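Local coordinates for protein putative Glycosidase (Bacteroides thetaiotaomicron, PDB 3R67) that is of unknown function but is a putative glycosidase, probably built as the five-bladed beta-propeller of its family, at residues 232-237 / 261-266; 144-149 / 202-207; 274-279 / 301-306; 12-17 / 251-256. One frame throughout, in Å; residues are numbered along the deposited sequence. Where two conformers were deposited one is given.

Contact 1 of 4, residues 232-237 / 261-266; sequences KVITPR and LLYNGK. With EDO (1,2-ethanediol), chain F.
The first torsions of Ile234 and Tyr263 help turn each side chain to the facing segment. In Ile234, CG1 lies beside its own backbone N (chi1 -77°), and CD1 ends near the strand. In Tyr263, CG sits between the backbone N and the carbonyl carbon (chi1 67°), and the ring extends toward the loop. Ile234 CD1 lies 4.1 Å from Leu261 CD2, and the two side chains run alongside each other, pointing opposite ways. The same methyl meets Tyr263 CE1 obliquely at 4.5 Å. The carbonyl O of Leu261 lies in the plane of the Tyr263 ring, at its edge.

Arg237 crosses Tyr263 at about a right angle, with guanidinium and ring planes 64° apart. Its NH2 stays 3.9 Å from Tyr263 OH. Asp242 links the pair: it forms a salt bridge with Arg237 NE and accepts a hydrogen bond from Tyr263 OH. Arg237 NH2 is held by Leu301 O and NH1 by Asp302. On the loop, 1,2-ethanediol O2 and Thr235 OG1 are hydrogen-bonded at 3.0 Å, and Arg300 NH1 also bonds to the diol.

The loop 232-237 thus packs against strand 258-266. Ile234 also touches Thr246 of strand 245-255, and Ala287 and Phe289 of strand 282-289.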
loop_
_atom_site.group_PDB
_atom_site.type_symbol
_atom_site.label_atom_id
_atom_site.label_comp_id
_atom_site.label_asym_id
_atom_site.label_seq_id
_atom_site.Cartn_x
_atom_site.Cartn_y
_atom_site.Cartn_z
ATOM N N LYS A 232 0.302 12.558 15.461
ATOM C CA LYS A 232 -0.260 11.210 15.377
ATOM C C LYS A 232 -1.794 11.306 15.307
ATOM O O LYS A 232 -2.444 11.573 16.318
ATOM C CB LYS A 232 0.210 10.374 16.577
ATOM C CG LYS A 232 1.718 10.204 16.662
ATOM C CD LYS A 232 2.102 9.371 17.870
ATOM C CE LYS A 232 3.585 9.101 17.927
ATOM N NZ LYS A 232 3.923 8.223 19.078
ATOM N N VAL A 233 -2.369 11.140 14.119
ATOM C CA VAL A 233 -3.813 11.312 13.942
ATOM C C VAL A 233 -4.549 9.979 14.227
ATOM O O VAL A 233 -5.743 9.993 14.522
ATOM C CB VAL A 233 -4.177 11.871 12.543
ATOM C CG1 VAL A 233 -3.577 13.255 12.357
ATOM C CG2 VAL A 233 -3.766 10.938 11.396
ATOM N N ILE A 234 -3.831 8.854 14.161
ATOM C CA ILE A 234 -4.311 7.495 14.462
ATOM C C ILE A 234 -3.185 6.766 15.153
ATOM O O ILE A 234 -2.048 6.789 14.674
ATOM C CB ILE A 234 -4.812 6.742 13.182
ATOM C CG1 ILE A 234 -6.189 7.224 12.743
ATOM C CG2 ILE A 234 -4.874 5.232 13.377
ATOM C CD1 ILE A 234 -6.564 6.654 11.370
ATOM N N THR A 235 -3.489 6.135 16.281
ATOM C CA THR A 235 -2.530 5.325 17.025
ATOM C C THR A 235 -3.173 3.982 17.346
ATOM O O THR A 235 -4.402 3.915 17.445
ATOM C CB THR A 235 -2.018 6.042 18.317
ATOM O OG1 THR A 235 -3.116 6.344 19.165
ATOM C CG2 THR A 235 -1.227 7.315 18.026
ATOM N N PRO A 236 -2.378 2.905 17.555
ATOM C CA PRO A 236 -2.969 1.613 17.942
ATOM C C PRO A 236 -3.823 1.721 19.213
ATOM O O PRO A 236 -3.545 2.545 20.100
ATOM C CB PRO A 236 -1.741 0.732 18.182
ATOM C CG PRO A 236 -0.684 1.327 17.290
ATOM C CD PRO A 236 -0.905 2.800 17.459
ATOM N N ARG A 237 -4.886 0.912 19.277
ATOM C CA ARG A 237 -5.832 0.906 20.388
ATOM C C ARG A 237 -5.817 -0.417 21.093
ATOM O O ARG A 237 -6.138 -1.447 20.487
ATOM C CB ARG A 237 -7.255 1.200 19.907
ATOM C CG ARG A 237 -7.448 2.507 19.167
ATOM C CD ARG A 237 -8.836 2.573 18.564
ATOM N NE ARG A 237 -9.013 1.614 17.465
ATOM C CZ ARG A 237 -10.159 1.432 16.816
ATOM N NH1 ARG A 237 -11.238 2.122 17.154
ATOM N NH2 ARG A 237 -10.241 0.536 15.840
ATOM N N LEU A 261 -10.019 6.798 4.887
ATOM C CA LEU A 261 -8.728 6.130 4.925
ATOM C C LEU A 261 -8.925 4.663 5.304
ATOM O O LEU A 261 -9.333 4.362 6.428
ATOM C CB LEU A 261 -7.739 6.821 5.898
ATOM C CG LEU A 261 -6.398 6.087 6.142
ATOM C CD1 LEU A 261 -5.489 6.146 4.920
ATOM C CD2 LEU A 261 -5.664 6.666 7.329
ATOM N N LEU A 262 -8.662 3.773 4.339
ATOM C CA LEU A 262 -8.681 2.324 4.537
ATOM C C LEU A 262 -7.302 1.914 5.033
ATOM O O LEU A 262 -6.287 2.287 4.433
ATOM C CB LEU A 262 -9.093 1.542 3.264
ATOM C CG LEU A 262 -10.585 1.414 2.893
ATOM C CD1 LEU A 262 -11.175 2.726 2.499
ATOM C CD2 LEU A 262 -10.767 0.456 1.711
ATOM N N TYR A 263 -7.225 1.223 6.186
ATOM C CA TYR A 263 -5.888 0.910 6.675
ATOM C C TYR A 263 -5.830 -0.514 7.202
ATOM O O TYR A 263 -6.829 -1.216 7.281
ATOM C CB TYR A 263 -5.438 1.936 7.771
ATOM C CG TYR A 263 -6.215 1.870 9.068
ATOM C CD1 TYR A 263 -7.390 2.596 9.238
ATOM C CD2 TYR A 263 -5.760 1.107 10.139
ATOM C CE1 TYR A 263 -8.110 2.538 10.428
ATOM C CE2 TYR A 263 -6.500 1.000 11.315
ATOM C CZ TYR A 263 -7.673 1.726 11.458
ATOM O OH TYR A 263 -8.387 1.670 12.635
ATOM N N ASN A 264 -4.626 -0.931 7.520
ATOM C CA ASN A 264 -4.324 -2.263 8.030
ATOM C C ASN A 264 -4.003 -2.229 9.517
ATOM O O ASN A 264 -3.090 -1.519 9.927
ATOM C CB ASN A 264 -3.152 -2.848 7.265
ATOM C CG ASN A 264 -3.426 -2.961 5.805
ATOM O OD1 ASN A 264 -4.181 -3.817 5.388
ATOM N ND2 ASN A 264 -2.768 -2.137 4.995
ATOM N N GLY A 265 -4.729 -3.025 10.292
ATOM C CA GLY A 265 -4.526 -3.148 11.724
ATOM C C GLY A 265 -3.881 -4.467 12.093
ATOM O O GLY A 265 -4.378 -5.520 11.690
ATOM N N LYS A 266 -2.769 -4.430 12.860
ATOM C CA LYS A 266 -2.141 -5.664 13.344
ATOM C C LYS A 266 -2.588 -5.873 14.794
ATOM O O LYS A 266 -2.534 -4.962 15.602
ATOM C CB LYS A 266 -0.611 -5.661 13.197
ATOM C CG LYS A 266 0.026 -6.975 13.622
ATOM C CD LYS A 266 1.532 -6.906 13.600
ATOM C CE LYS A 266 2.158 -8.117 14.223
ATOM N NZ LYS A 266 3.643 -8.040 14.172
HETATM C C1 EDO F . -6.142 8.000 17.625
HETATM O O1 EDO F . -6.102 6.770 18.381
HETATM C C2 EDO F . -5.654 9.232 18.390
HETATM O O2 EDO F . -4.261 9.126 18.741
#

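Contact 2 of 4, residues 144-149 / 202-207; sequences ARLAVA and MYWGEK
Leu146 meets Met202 and Trp204 where two neighbouring sheets face each other, probably adjacent blades of the beta-propeller. Strand 144-151 belongs to an antiparallel four-stranded sheet. Strand 199-204 belongs to the next sheet along the chain. Leu146 CD2 makes the contact with both partners. It lies 4.2 Å from Trp204 CB and 4.3 Å from the SE of Met202, a selenomethionine. The methyl group therefore rests at the root of the tryptophan side chain, and its approach to the indole is oblique. CG of Leu146 is turned opposite its own backbone N (chi1 177°), which carries the branch toward strand 199-204. The contact is purely apolar and buried.

The second shell holds the partners in place. Phe164 and Ala180 also touch Leu146, and Met202 packs on Leu135, Ala180 and Ile182. The Trp204 ring meets Phe230 edge-to-face, and its NE1 is satisfied by Asn210 OD1. The backbone N of Leu146 is held by Ser177 OG.

Farther out, past the end of the strand, the chain reaches solvent at Lys207. There Lys207 NZ forms a salt bridge of 2.8 Å with Glu206 OE1, approaching from above the carboxylate plane, 44° out of it.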
loop_
_atom_site.group_PDB
_atom_site.type_symbol
_atom_site.label_atom_id
_atom_site.label_comp_id
_atom_site.label_asym_id
_atom_site.label_seq_id
_atom_site.Cartn_x
_atom_site.Cartn_y
_atom_site.Cartn_z
ATOM N N ALA A 144 14.546 1.230 6.573
ATOM C CA ALA A 144 13.379 1.324 5.701
ATOM C C ALA A 144 13.043 2.783 5.501
ATOM O O ALA A 144 12.878 3.509 6.475
ATOM C CB ALA A 144 12.184 0.553 6.290
ATOM N N ARG A 145 12.974 3.224 4.259
ATOM C CA ARG A 145 12.651 4.613 3.932
ATOM C C ARG A 145 11.531 4.689 2.897
ATOM O O ARG A 145 11.580 3.994 1.882
ATOM C CB ARG A 145 13.895 5.369 3.395
ATOM C CG ARG A 145 15.049 5.548 4.361
ATOM C CD ARG A 145 16.244 6.205 3.682
ATOM N NE ARG A 145 17.321 6.511 4.626
ATOM C CZ ARG A 145 18.320 5.684 4.933
ATOM N NH1 ARG A 145 18.391 4.475 4.375
ATOM N NH2 ARG A 145 19.248 6.054 5.808
ATOM N N LEU A 146 10.539 5.551 3.149
ATOM C CA LEU A 146 9.468 5.856 2.204
ATOM C C LEU A 146 10.043 6.716 1.071
ATOM O O LEU A 146 10.560 7.798 1.338
ATOM C CB LEU A 146 8.305 6.568 2.935
ATOM C CG LEU A 146 7.116 7.046 2.116
ATOM C CD1 LEU A 146 6.373 5.865 1.480
ATOM C CD2 LEU A 146 6.182 7.881 2.999
ATOM N N ALA A 147 9.995 6.227 -0.165
ATOM C CA ALA A 147 10.549 6.949 -1.314
ATOM C C ALA A 147 9.475 7.243 -2.386
ATOM O O ALA A 147 8.411 6.642 -2.385
ATOM C CB ALA A 147 11.680 6.137 -1.939
ATOM N N VAL A 148 9.800 8.134 -3.325
ATOM C CA VAL A 148 8.919 8.527 -4.413
ATOM C C VAL A 148 9.547 8.162 -5.763
ATOM O O VAL A 148 10.766 8.296 -5.971
ATOM C CB VAL A 148 8.579 10.051 -4.367
ATOM C CG1 VAL A 148 7.549 10.417 -5.440
ATOM C CG2 VAL A 148 8.061 10.466 -2.990
ATOM N N ALA A 149 8.684 7.698 -6.676
ATOM C CA ALA A 149 8.992 7.412 -8.063
ATOM C C ALA A 149 7.816 7.866 -8.920
ATOM O O ALA A 149 6.682 7.767 -8.464
ATOM C CB ALA A 149 9.303 5.935 -8.258
HETATM N N MSE A 202 -1.002 13.399 2.453
HETATM C CA MSE A 202 -0.890 11.943 2.602
HETATM C C MSE A 202 -0.918 11.493 4.049
HETATM O O MSE A 202 -0.377 12.159 4.926
HETATM C CB MSE A 202 0.384 11.361 1.963
HETATM C CG MSE A 202 1.683 11.723 2.681
HETATM SE SE MSE A 202 3.226 10.781 1.953
HETATM C CE MSE A 202 2.706 10.871 0.332
ATOM N N TYR A 203 -1.480 10.307 4.265
ATOM C CA TYR A 203 -1.424 9.567 5.516
ATOM C C TYR A 203 -0.300 8.594 5.363
ATOM O O TYR A 203 -0.187 7.994 4.292
ATOM C CB TYR A 203 -2.762 8.884 5.842
ATOM C CG TYR A 203 -3.915 9.849 5.943
ATOM C CD1 TYR A 203 -4.193 10.513 7.137
ATOM C CD2 TYR A 203 -4.728 10.111 4.842
ATOM C CE1 TYR A 203 -5.231 11.434 7.225
ATOM C CE2 TYR A 203 -5.782 11.020 4.927
ATOM C CZ TYR A 203 -6.021 11.683 6.117
ATOM O OH TYR A 203 -7.042 12.588 6.200
ATOM N N TRP A 204 0.578 8.474 6.352
ATOM C CA TRP A 204 1.652 7.506 6.226
ATOM C C TRP A 204 1.976 6.944 7.604
ATOM O O TRP A 204 1.755 7.609 8.615
ATOM C CB TRP A 204 2.907 8.131 5.548
ATOM C CG TRP A 204 3.628 9.100 6.432
ATOM C CD1 TRP A 204 3.344 10.424 6.612
ATOM C CD2 TRP A 204 4.704 8.792 7.320
ATOM N NE1 TRP A 204 4.180 10.961 7.567
ATOM C CE2 TRP A 204 5.009 9.973 8.036
ATOM C CE3 TRP A 204 5.428 7.619 7.605
ATOM C CZ2 TRP A 204 6.033 10.025 8.983
ATOM C CZ3 TRP A 204 6.411 7.664 8.579
ATOM C CH2 TRP A 204 6.707 8.856 9.251
ATOM N N GLY A 205 2.543 5.754 7.634
ATOM C CA GLY A 205 2.965 5.152 8.885
ATOM C C GLY A 205 2.586 3.708 9.040
ATOM O O GLY A 205 1.724 3.189 8.315
ATOM N N GLU A 206 3.247 3.066 10.008
ATOM C CA GLU A 206 3.078 1.664 10.380
ATOM C C GLU A 206 2.664 1.579 11.862
ATOM O O GLU A 206 1.598 1.040 12.171
ATOM C CB GLU A 206 4.388 0.905 10.105
ATOM C CG GLU A 206 4.334 -0.578 10.427
ATOM C CD GLU A 206 5.679 -1.245 10.640
ATOM O OE1 GLU A 206 6.638 -0.552 11.052
ATOM O OE2 GLU A 206 5.743 -2.487 10.492
ATOM N N LYS A 207 3.497 2.132 12.765
ATOM C CA LYS A 207 3.260 2.128 14.211
ATOM C C LYS A 207 2.211 3.166 14.635
ATOM O O LYS A 207 1.723 3.097 15.754
ATOM C CB LYS A 207 4.564 2.394 15.001
ATOM C CG LYS A 207 5.384 1.162 15.369
ATOM C CD LYS A 207 6.228 0.636 14.212
ATOM C CE LYS A 207 7.041 -0.577 14.604
ATOM N NZ LYS A 207 7.950 -1.002 13.509
#

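Contact 3 of 4, residues 274-279 / 301-306; sequences DTLYTA and LDKPFY
Tyr277 and Pro304 point at each other, and the proline ring lies over one face of the tyrosine. Pro304 CG is 3.8 Å from the centroid of the Tyr277 ring and 22° off its normal, a CH-pi contact. The closest pair is Pro304 CD and Tyr277 CZ, at 3.4 Å. On the opposite face of the ring sits Leu276 CB, offset toward the rim. The aromatic ring is thus sandwiched between its sequence neighbour and the proline.

Lys303 runs across the end of the tyrosine at about a right angle. Its CG lies 3.7 Å from Tyr277 OH. Its chain bends at the last torsion, and NZ comes 4.2 Å from Leu276 CD1.

Asp274 begins both a type I turn and an Asx turn, its OD1 accepting from Leu276 N at 3.1 Å. Its OD2 stands in the Tyr277 ring plane, at the edge. Two waters donate to this oxygen. One also donates to Asp302 O, and the other accepts from Lys303 NZ at 2.7 Å.

Asp274 and Lys303 are thus joined by a bridging water, not by a direct salt bridge, and their opposite charges probably add a modest, solvent-screened attraction to a contact whose close part is apolar.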
loop_
_atom_site.group_PDB
_atom_site.type_symbol
_atom_site.label_atom_id
_atom_site.label_comp_id
_atom_site.label_asym_id
_atom_site.label_seq_id
_atom_site.Cartn_x
_atom_site.Cartn_y
_atom_site.Cartn_z
ATOM N N ASP A 274 -7.351 -7.833 20.614
ATOM C CA ASP A 274 -8.738 -8.307 20.571
ATOM C C ASP A 274 -8.704 -9.821 20.310
ATOM O O ASP A 274 -8.337 -10.244 19.212
ATOM C CB ASP A 274 -9.571 -7.539 19.510
ATOM C CG ASP A 274 -11.070 -7.791 19.571
ATOM O OD1 ASP A 274 -11.483 -8.802 20.179
ATOM O OD2 ASP A 274 -11.835 -6.972 19.015
ATOM N N THR A 275 -9.076 -10.618 21.322
ATOM C CA THR A 275 -9.085 -12.083 21.321
ATOM C C THR A 275 -10.056 -12.666 20.218
ATOM O O THR A 275 -9.917 -13.842 19.878
ATOM C CB THR A 275 -9.478 -12.590 22.738
ATOM O OG1 THR A 275 -9.269 -13.984 22.839
ATOM C CG2 THR A 275 -10.911 -12.272 23.131
ATOM N N LEU A 276 -10.981 -11.855 19.652
ATOM C CA LEU A 276 -11.917 -12.265 18.595
ATOM C C LEU A 276 -11.209 -12.453 17.262
ATOM O O LEU A 276 -11.737 -13.095 16.361
ATOM C CB LEU A 276 -13.048 -11.231 18.420
ATOM C CG LEU A 276 -14.074 -11.162 19.553
ATOM C CD1 LEU A 276 -14.904 -9.930 19.460
ATOM C CD2 LEU A 276 -14.940 -12.388 19.601
ATOM N N TYR A 277 -10.025 -11.872 17.126
ATOM C CA TYR A 277 -9.224 -11.936 15.908
ATOM C C TYR A 277 -7.891 -12.624 16.236
ATOM O O TYR A 277 -7.448 -12.592 17.379
ATOM C CB TYR A 277 -9.038 -10.524 15.302
ATOM C CG TYR A 277 -10.385 -9.881 15.079
ATOM C CD1 TYR A 277 -11.199 -10.279 14.014
ATOM C CD2 TYR A 277 -10.909 -8.971 16.004
ATOM C CE1 TYR A 277 -12.499 -9.800 13.885
ATOM C CE2 TYR A 277 -12.202 -8.476 15.873
ATOM C CZ TYR A 277 -12.989 -8.888 14.807
ATOM O OH TYR A 277 -14.253 -8.389 14.634
ATOM N N THR A 278 -7.301 -13.293 15.245
ATOM C CA THR A 278 -6.057 -14.027 15.404
ATOM C C THR A 278 -4.939 -13.089 15.859
ATOM O O THR A 278 -4.814 -11.965 15.360
ATOM C CB THR A 278 -5.698 -14.722 14.076
ATOM O OG1 THR A 278 -6.735 -15.657 13.769
ATOM C CG2 THR A 278 -4.369 -15.474 14.134
ATOM N N ALA A 279 -4.158 -13.547 16.842
ATOM C CA ALA A 279 -2.997 -12.812 17.332
ATOM C C ALA A 279 -1.990 -12.613 16.197
ATOM O O ALA A 279 -1.773 -13.528 15.388
ATOM C CB ALA A 279 -2.355 -13.549 18.498
ATOM N N LEU A 301 -13.692 2.611 12.662
ATOM C CA LEU A 301 -14.324 1.313 12.909
ATOM C C LEU A 301 -13.689 0.661 14.126
ATOM O O LEU A 301 -12.467 0.684 14.256
ATOM C CB LEU A 301 -14.219 0.392 11.683
ATOM C CG LEU A 301 -14.832 0.848 10.325
ATOM C CD1 LEU A 301 -14.742 -0.295 9.298
ATOM C CD2 LEU A 301 -16.311 1.289 10.459
ATOM N N ASP A 302 -14.507 0.094 15.025
ATOM C CA ASP A 302 -14.030 -0.569 16.247
ATOM C C ASP A 302 -13.806 -2.075 15.988
ATOM O O ASP A 302 -13.152 -2.766 16.781
ATOM C CB ASP A 302 -15.015 -0.332 17.400
ATOM C CG ASP A 302 -15.020 1.133 17.846
ATOM O OD1 ASP A 302 -14.058 1.872 17.497
ATOM O OD2 ASP A 302 -15.971 1.539 18.563
ATOM N N LYS A 303 -14.304 -2.549 14.838
ATOM C CA LYS A 303 -14.166 -3.907 14.323
ATOM C C LYS A 303 -13.685 -3.846 12.897
ATOM O O LYS A 303 -14.056 -2.921 12.172
ATOM C CB LYS A 303 -15.482 -4.710 14.421
ATOM C CG LYS A 303 -15.809 -5.213 15.806
ATOM C CD LYS A 303 -17.066 -6.070 15.792
ATOM C CE LYS A 303 -17.094 -7.112 16.897
ATOM N NZ LYS A 303 -17.010 -6.519 18.252
ATOM N N PRO A 304 -12.845 -4.803 12.460
ATOM C CA PRO A 304 -12.357 -4.750 11.068
ATOM C C PRO A 304 -13.468 -5.031 10.044
ATOM O O PRO A 304 -14.384 -5.796 10.357
ATOM C CB PRO A 304 -11.292 -5.840 11.025
ATOM C CG PRO A 304 -11.627 -6.765 12.147
ATOM C CD PRO A 304 -12.266 -5.943 13.203
ATOM N N PHE A 305 -13.388 -4.414 8.834
ATOM C CA PHE A 305 -14.388 -4.648 7.782
ATOM C C PHE A 305 -13.962 -5.826 6.906
ATOM O O PHE A 305 -14.785 -6.402 6.207
ATOM C CB PHE A 305 -14.613 -3.389 6.917
ATOM C CG PHE A 305 -13.524 -3.069 5.916
ATOM C CD1 PHE A 305 -12.392 -2.360 6.297
ATOM C CD2 PHE A 305 -13.662 -3.425 4.580
ATOM C CE1 PHE A 305 -11.397 -2.042 5.366
ATOM C CE2 PHE A 305 -12.657 -3.124 3.650
ATOM C CZ PHE A 305 -11.533 -2.429 4.049
ATOM N N TYR A 306 -12.665 -6.147 6.912
ATOM C CA TYR A 306 -12.099 -7.209 6.095
ATOM C C TYR A 306 -11.110 -8.016 6.922
ATOM O O TYR A 306 -10.285 -7.442 7.622
ATOM C CB TYR A 306 -11.439 -6.588 4.867
ATOM C CG TYR A 306 -11.485 -7.510 3.680
ATOM C CD1 TYR A 306 -12.663 -7.679 2.948
ATOM C CD2 TYR A 306 -10.353 -8.212 3.274
ATOM C CE1 TYR A 306 -12.724 -8.558 1.868
ATOM C CE2 TYR A 306 -10.393 -9.065 2.171
ATOM C CZ TYR A 306 -11.582 -9.234 1.471
ATOM O OH TYR A 306 -11.626 -10.065 0.378
HETATM O O HOH W 1 -11.549 -4.812 17.287
HETATM O O HOH W 2 -14.436 -6.654 18.923
#

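Contact 4 of 4, residues 12-17 / 251-256; sequences WAWADF and PAIMTD
Trp14 packs its six-membered ring against Ile253 and Thr255. This apolar part is the direct contact between the loop 12-17 and strand 245-255. Trp14 CH2 lies 3.8 Å from Ile253 CG2 and 4.0 Å from Ile253 CG1, and the two side chains cross at about a right angle. Trp14 CZ2 lies 3.6 Å from Thr255 CG2. Both methyl groups approach the indole obliquely. A chi2 of 3° sets CD1 on the same side as CA, which leaves the six-membered ring projecting forward to the strand.

Water joins the polar atoms. One water donates to Trp12 O at 2.6 Å and to Thr255 OG1 at 2.7 Å, so it bridges loop backbone and strand side chain. A second water lies in the Trp14 ring plane, at the edge. It accepts a weak bond of 3.4 Å from Trp14 NE1 and donates to Asp256 OD1 at 3.0 Å. Thr255 OG1 has further partners in Gly258 O and Lys257 N, which fix it at the tight turn into strand 258-266.

Aromatic packing completes the surroundings of Trp14. Its ring stacks on Tyr351 and also meets Trp335.

The N-terminal loop therefore lies across several strands. Trp14 touches Leu260 of strand 258-266, and its carbonyl O is bonded to Gln286 of strand 282-289. Trp12 reaches Leu260 and Leu288, with NE1 bonded to Asp299 of strand 297-300. Tyr351 and Trp335 bring in strands 345-351 and 334-341.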
loop_
_atom_site.group_PDB
_atom_site.type_symbol
_atom_site.label_atom_id
_atom_site.label_comp_id
_atom_site.label_asym_id
_atom_site.label_seq_id
_atom_site.Cartn_x
_atom_site.Cartn_y
_atom_site.Cartn_z
ATOM N N TRP A 12 -20.994 5.698 6.688
ATOM C CA TRP A 12 -19.863 6.340 5.980
ATOM C C TRP A 12 -18.827 5.291 5.486
ATOM O O TRP A 12 -18.013 5.590 4.607
ATOM C CB TRP A 12 -19.147 7.389 6.857
ATOM C CG TRP A 12 -18.581 6.890 8.163
ATOM C CD1 TRP A 12 -19.140 7.033 9.391
ATOM C CD2 TRP A 12 -17.323 6.228 8.375
ATOM N NE1 TRP A 12 -18.307 6.521 10.356
ATOM C CE2 TRP A 12 -17.204 5.983 9.757
ATOM C CE3 TRP A 12 -16.282 5.808 7.530
ATOM C CZ2 TRP A 12 -16.101 5.315 10.312
ATOM C CZ3 TRP A 12 -15.206 5.129 8.082
ATOM C CH2 TRP A 12 -15.114 4.904 9.457
ATOM N N ALA A 13 -18.826 4.094 6.094
ATOM C CA ALA A 13 -17.861 3.032 5.797
ATOM C C ALA A 13 -18.227 2.263 4.555
ATOM O O ALA A 13 -19.400 2.015 4.283
ATOM C CB ALA A 13 -17.781 2.065 6.974
ATOM N N TRP A 14 -17.210 1.857 3.817
ATOM C CA TRP A 14 -17.302 0.971 2.638
ATOM C C TRP A 14 -16.982 -0.435 3.109
ATOM O O TRP A 14 -15.847 -0.889 2.975
ATOM C CB TRP A 14 -16.360 1.444 1.521
ATOM C CG TRP A 14 -16.651 2.789 0.931
ATOM C CD1 TRP A 14 -17.619 3.678 1.309
ATOM C CD2 TRP A 14 -15.944 3.401 -0.148
ATOM N NE1 TRP A 14 -17.565 4.802 0.519
ATOM C CE2 TRP A 14 -16.544 4.661 -0.383
ATOM C CE3 TRP A 14 -14.850 3.008 -0.937
ATOM C CZ2 TRP A 14 -16.114 5.518 -1.405
ATOM C CZ3 TRP A 14 -14.404 3.874 -1.925
ATOM C CH2 TRP A 14 -15.027 5.119 -2.142
ATOM N N ALA A 15 -17.934 -1.046 3.796
ATOM C CA ALA A 15 -17.751 -2.332 4.456
ATOM C C ALA A 15 -18.027 -3.536 3.547
ATOM O O ALA A 15 -17.369 -4.564 3.695
ATOM C CB ALA A 15 -18.674 -2.409 5.651
ATOM N N ASP A 16 -18.956 -3.405 2.604
ATOM C CA ASP A 16 -19.442 -4.487 1.755
ATOM C C ASP A 16 -18.436 -4.882 0.601
ATOM O O ASP A 16 -18.860 -5.043 -0.555
ATOM C CB ASP A 16 -20.806 -4.085 1.149
ATOM C CG ASP A 16 -21.604 -5.230 0.543
ATOM O OD1 ASP A 16 -21.457 -6.387 1.026
ATOM O OD2 ASP A 16 -22.412 -4.966 -0.386
ATOM N N PHE A 17 -17.135 -5.111 0.935
ATOM C CA PHE A 17 -16.165 -5.651 -0.018
ATOM C C PHE A 17 -16.286 -7.155 0.006
ATOM O O PHE A 17 -16.151 -7.759 1.071
ATOM C CB PHE A 17 -14.720 -5.198 0.232
ATOM C CG PHE A 17 -14.394 -3.810 -0.247
ATOM C CD1 PHE A 17 -14.088 -3.570 -1.584
ATOM C CD2 PHE A 17 -14.340 -2.748 0.644
ATOM C CE1 PHE A 17 -13.797 -2.273 -2.036
ATOM C CE2 PHE A 17 -14.011 -1.454 0.199
ATOM C CZ PHE A 17 -13.752 -1.227 -1.139
ATOM N N PRO A 251 -4.321 4.443 -1.350
ATOM C CA PRO A 251 -4.563 5.885 -1.254
ATOM C C PRO A 251 -5.917 6.216 -0.605
ATOM O O PRO A 251 -6.895 5.473 -0.774
ATOM C CB PRO A 251 -4.551 6.321 -2.727
ATOM C CG PRO A 251 -3.602 5.377 -3.361
ATOM C CD PRO A 251 -3.948 4.061 -2.730
ATOM N N ALA A 252 -5.967 7.332 0.157
ATOM C CA ALA A 252 -7.203 7.804 0.783
ATOM C C ALA A 252 -8.132 8.337 -0.297
ATOM O O ALA A 252 -7.651 8.782 -1.350
ATOM C CB ALA A 252 -6.910 8.867 1.830
ATOM N N ILE A 253 -9.454 8.244 -0.071
ATOM C CA ILE A 253 -10.444 8.692 -1.054
ATOM C C ILE A 253 -11.433 9.653 -0.390
ATOM O O ILE A 253 -11.994 9.349 0.665
ATOM C CB ILE A 253 -11.192 7.471 -1.733
ATOM C CG1 ILE A 253 -12.244 7.899 -2.800
ATOM C CG2 ILE A 253 -11.783 6.474 -0.727
ATOM C CD1 ILE A 253 -11.675 8.452 -4.156
HETATM N N MSE A 254 -11.633 10.821 -1.016
HETATM C CA MSE A 254 -12.610 11.809 -0.554
HETATM C C MSE A 254 -14.011 11.335 -0.902
HETATM O O MSE A 254 -14.271 10.971 -2.050
HETATM C CB MSE A 254 -12.341 13.197 -1.157
HETATM C CG MSE A 254 -11.031 13.818 -0.710
HETATM SE SE MSE A 254 -10.725 15.611 -1.455
HETATM C CE MSE A 254 -12.264 16.534 -0.628
ATOM N N THR A 255 -14.898 11.299 0.099
ATOM C CA THR A 255 -16.287 10.853 -0.055
ATOM C C THR A 255 -17.212 12.010 0.321
ATOM O O THR A 255 -16.730 13.050 0.774
ATOM C CB THR A 255 -16.569 9.593 0.786
ATOM O OG1 THR A 255 -16.673 9.951 2.169
ATOM C CG2 THR A 255 -15.556 8.458 0.549
ATOM N N ASP A 256 -18.538 11.823 0.173
ATOM C CA ASP A 256 -19.528 12.838 0.542
ATOM C C ASP A 256 -19.515 13.104 2.080
ATOM O O ASP A 256 -19.964 14.171 2.502
ATOM C CB ASP A 256 -20.950 12.415 0.079
ATOM C CG ASP A 256 -21.445 11.058 0.577
ATOM O OD1 ASP A 256 -20.615 10.124 0.699
ATOM O OD2 ASP A 256 -22.680 10.895 0.741
HETATM O O HOH W 3 -18.040 7.907 3.356
HETATM O O HOH W 4 -19.629 7.382 1.398
#

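Contacts 1 and 2 are buried, whereas contacts 3 and 4 are only partly so. The buried pair is mainly apolar, with a selenium atom in contact 2 and the polar ends of Arg237 and Tyr263 beside each other in contact 1, while the outer pair adds bridging waters. Contacts 1, 2 and 4 all reach the same mixed sheet, and contacts 1 and 4 use its neighbouring strands 258-266 and 245-255. Contact 3 joins two loops instead, yet it is tied to contact 1 by the salt bridge of Arg237 with Asp302. Phe305 packs on Phe17 and so links segments 301-306 and 12-17. Contacts 2 and 3 do not touch, with nearest atoms about 13 Å apart.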